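Side-chain contact in serine protease pet (Escherichia coli, PDB 4OM9), which is an autotransporter enterotoxin of enteroaggregative Escherichia coli, a secreted serine protease that probably cleaves the host cytoskeletal protein alpha-fodrin: residues I104-K109 with Q255-N260. Residues are numbered along the deposited sequence; the frame is centred on the assembly and turned at random.
Sequences IQRLNK and QLFIQN
Phe257 meets Arg106 in the one side-chain contact between these segments, a buried stack of aromatic ring on guanidinium. From Gln255 to Ile258 the chain makes a type I beta turn, with a weak hydrogen bond from Ile258 N to Gln255 O (3.4 Å). At the third position of this turn the CB of Phe257 is directed toward 104-109. Arg106 lies along one ring face: its CD sits over the middle, 3.7 Å from the ring centroid, a CH-pi contact, while CG packs on Phe257 CZ at 3.5 Å. A bend at chi2 (87°) turns the arginine chain over the ring. The guanidinium is nearly parallel to the ring, planes 13° apart, in an off-centre cation-pi contact. Arg106 NH1 lies beyond the ring, 3.5 Å from Phe257 CB. The stack leaves the N-H groups for other partners: NH1 forms a salt bridge with Asp294 and a hydrogen bond with Tyr66 OH, and NH2 a hydrogen bond with Tyr313 O. From Ile258 the chain runs as a strand beside 294-298, in the first turns of the parallel beta-helix. The arrangement joins the chymotrypsin-like protease domain to the start of the beta-helical stalk, the architecture of SPATE autotransporter passengers.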
ATOM      1  N   ILE A 104      22.764   7.082  34.861  1.00 35.08           N
ATOM      2  CA  ILE A 104      22.970   7.698  33.552  1.00 32.90           C
ATOM      3  C   ILE A 104      24.299   7.203  32.989  1.00 33.33           C
ATOM      4  O   ILE A 104      25.354   7.263  33.643  1.00 34.10           O
ATOM      5  CB  ILE A 104      22.944   9.240  33.606  1.00 33.12           C
ATOM      6  CG1 ILE A 104      23.315   9.837  32.248  1.00 32.93           C
ATOM      7  CG2 ILE A 104      23.895   9.752  34.632  1.00 34.08           C
ATOM      8  CD1 ILE A 104      22.332   9.528  31.134  1.00 32.10           C
ATOM      9  N   GLN A 105      24.215   6.686  31.772  1.00 32.76           N
ATOM     10  CA  GLN A 105      25.295   5.963  31.140  1.00 33.08           C
ATOM     11  C   GLN A 105      25.860   6.728  29.950  1.00 33.05           C
ATOM     12  O   GLN A 105      25.113   7.372  29.193  1.00 32.52           O
ATOM     13  CB  GLN A 105      24.817   4.586  30.658  1.00 32.71           C
ATOM     14  CG  GLN A 105      24.420   3.587  31.740  1.00 32.99           C
ATOM     15  CD  GLN A 105      23.878   2.302  31.122  1.00 32.72           C
ATOM     16  OE1 GLN A 105      22.878   2.322  30.400  1.00 32.02           O
ATOM     17  NE2 GLN A 105      24.551   1.189  31.377  1.00 33.40           N
ATOM     18  N   ARG A 106      27.184   6.648  29.792  1.00 33.76           N
ATOM     19  CA  ARG A 106      27.848   7.108  28.587  1.00 33.89           C
ATOM     20  C   ARG A 106      28.277   5.886  27.790  1.00 33.89           C
ATOM     21  O   ARG A 106      29.070   5.068  28.270  1.00 34.50           O
ATOM     22  CB  ARG A 106      29.070   7.988  28.918  1.00 34.86           C
ATOM     23  CG  ARG A 106      29.988   8.295  27.715  1.00 35.27           C
ATOM     24  CD  ARG A 106      29.540   9.533  26.909  1.00 35.10           C
ATOM     25  NE  ARG A 106      30.324   9.669  25.683  1.00 35.52           N
ATOM     26  CZ  ARG A 106      30.403  10.763  24.925  1.00 36.07           C
ATOM     27  NH1 ARG A 106      29.741  11.867  25.245  1.00 35.86           N
ATOM     28  NH2 ARG A 106      31.157  10.742  23.823  1.00 36.34           N
ATOM     29  N   LEU A 107      27.786   5.773  26.566  1.00 33.35           N
ATOM     30  CA  LEU A 107      28.155   4.666  25.708  1.00 33.42           C
ATOM     31  C   LEU A 107      29.408   5.013  24.903  1.00 34.11           C
ATOM     32  O   LEU A 107      29.685   6.185  24.654  1.00 34.33           O
ATOM     33  CB  LEU A 107      26.982   4.310  24.791  1.00 32.64           C
ATOM     34  CG  LEU A 107      25.697   3.783  25.461  1.00 32.06           C
ATOM     35  CD1 LEU A 107      24.553   3.692  24.461  1.00 31.41           C
ATOM     36  CD2 LEU A 107      25.932   2.426  26.136  1.00 32.41           C
ATOM     37  N   ASN A 108      30.163   3.999  24.497  1.00 34.58           N
ATOM     38  CA  ASN A 108      31.416   4.214  23.760  1.00 36.08           C
ATOM     39  C   ASN A 108      31.259   4.959  22.408  1.00 35.20           C
ATOM     40  O   ASN A 108      32.194   5.630  21.983  1.00 35.92           O
ATOM     41  CB  ASN A 108      32.117   2.874  23.506  1.00 35.95           C
ATOM     42  CG  ASN A 108      31.283   1.952  22.657  1.00 35.37           C
ATOM     43  OD1 ASN A 108      30.062   1.920  22.792  1.00 34.55           O
ATOM     44  ND2 ASN A 108      31.928   1.218  21.750  1.00 40.69           N
ATOM     45  N   LYS A 109      30.090   4.842  21.763  1.00 37.65           N
ATOM     46  CA  LYS A 109      29.822   5.515  20.475  1.00 37.72           C
ATOM     47  C   LYS A 109      28.427   6.132  20.394  1.00 36.44           C
ATOM     48  O   LYS A 109      27.553   5.786  21.176  1.00 33.74           O
ATOM     49  CB  LYS A 109      29.999   4.540  19.302  1.00 36.49           C
ATOM     50  CG  LYS A 109      31.457   4.230  18.955  1.00 43.87           C
ATOM     51  CD  LYS A 109      31.524   3.169  17.866  1.00 43.01           C
ATOM     52  CE  LYS A 109      32.197   3.694  16.598  1.00 44.50           C
ATOM     53  NZ  LYS A 109      32.023   2.725  15.469  1.00 44.57           N
ATOM     54  N   GLN A 255      28.281  16.606  31.538  1.00 47.88           N
ATOM     55  CA  GLN A 255      29.252  17.689  31.629  1.00 47.40           C
ATOM     56  C   GLN A 255      30.663  17.147  31.546  1.00 44.76           C
ATOM     57  O   GLN A 255      31.576  17.843  31.113  1.00 49.19           O
ATOM     58  CB  GLN A 255      29.062  18.491  32.915  1.00 52.59           C
ATOM     59  CG  GLN A 255      28.200  19.721  32.732  1.00 53.17           C
ATOM     60  CD  GLN A 255      28.787  20.690  31.721  1.00 62.03           C
ATOM     61  OE1 GLN A 255      30.005  20.892  31.669  1.00 64.33           O
ATOM     62  NE2 GLN A 255      27.926  21.298  30.911  1.00 55.39           N
ATOM     63  N   LEU A 256      30.834  15.895  31.939  1.00 37.64           N
ATOM     64  CA  LEU A 256      32.145  15.268  31.895  1.00 35.83           C
ATOM     65  C   LEU A 256      32.686  15.095  30.457  1.00 38.85           C
ATOM     66  O   LEU A 256      33.857  14.752  30.259  1.00 38.72           O
ATOM     67  CB  LEU A 256      32.088  13.911  32.587  1.00 35.66           C
ATOM     68  CG  LEU A 256      31.768  13.917  34.083  1.00 40.37           C
ATOM     69  CD1 LEU A 256      31.860  12.506  34.601  1.00 36.52           C
ATOM     70  CD2 LEU A 256      32.714  14.849  34.852  1.00 38.16           C
ATOM     71  N   PHE A 257      31.853  15.325  29.453  1.00 39.00           N
ATOM     72  CA  PHE A 257      32.294  15.046  28.091  1.00 38.37           C
ATOM     73  C   PHE A 257      32.235  16.267  27.192  1.00 35.87           C
ATOM     74  O   PHE A 257      32.264  16.142  25.970  1.00 36.12           O
ATOM     75  CB  PHE A 257      31.468  13.881  27.500  1.00 33.27           C
ATOM     76  CG  PHE A 257      31.783  12.561  28.147  1.00 32.00           C
ATOM     77  CD1 PHE A 257      32.832  11.773  27.671  1.00 32.08           C
ATOM     78  CD2 PHE A 257      31.096  12.149  29.290  1.00 32.18           C
ATOM     79  CE1 PHE A 257      33.162  10.570  28.283  1.00 32.83           C
ATOM     80  CE2 PHE A 257      31.422  10.945  29.925  1.00 32.36           C
ATOM     81  CZ  PHE A 257      32.451  10.149  29.417  1.00 33.90           C
ATOM     82  N   ILE A 258      32.179  17.456  27.782  1.00 38.45           N
ATOM     83  CA  ILE A 258      32.151  18.633  26.929  1.00 41.26           C
ATOM     84  C   ILE A 258      33.453  19.427  26.966  1.00 45.56           C
ATOM     85  O   ILE A 258      33.870  19.911  28.011  1.00 45.72           O
ATOM     86  CB  ILE A 258      30.989  19.560  27.282  1.00 40.98           C
ATOM     87  CG1 ILE A 258      29.654  18.805  27.097  1.00 43.60           C
ATOM     88  CG2 ILE A 258      31.043  20.802  26.395  1.00 41.97           C
ATOM     89  CD1 ILE A 258      28.410  19.459  27.751  1.00 41.51           C
ATOM     90  N   GLN A 259      34.108  19.511  25.807  1.00 46.00           N
ATOM     91  CA  GLN A 259      35.148  20.512  25.586  1.00 45.87           C
ATOM     92  C   GLN A 259      34.737  21.433  24.446  1.00 46.55           C
ATOM     93  O   GLN A 259      34.710  21.034  23.275  1.00 43.73           O
ATOM     94  CB  GLN A 259      36.510  19.878  25.285  1.00 50.47           C
ATOM     95  CG  GLN A 259      37.587  20.934  25.083  1.00 49.49           C
ATOM     96  CD  GLN A 259      38.970  20.384  24.831  1.00 51.67           C
ATOM     97  OE1 GLN A 259      39.251  19.203  25.032  1.00 48.57           O
ATOM     98  NE2 GLN A 259      39.852  21.259  24.386  1.00 56.61           N
ATOM     99  N   ASN A 260      34.399  22.666  24.793  1.00 44.34           N
ATOM    100  CA  ASN A 260      34.017  23.639  23.788  1.00 42.87           C
ATOM    101  C   ASN A 260      35.205  24.097  22.936  1.00 51.00           C
ATOM    102  O   ASN A 260      36.261  24.450  23.448  1.00 52.42           O
ATOM    103  CB  ASN A 260      33.337  24.839  24.464  1.00 46.04           C
ATOM    104  CG  ASN A 260      31.974  24.479  25.068  1.00 49.10           C
ATOM    105  OD1 ASN A 260      31.768  24.573  26.280  1.00 52.14           O
ATOM    106  ND2 ASN A 260      31.048  24.055  24.217  1.00 44.09           N
TER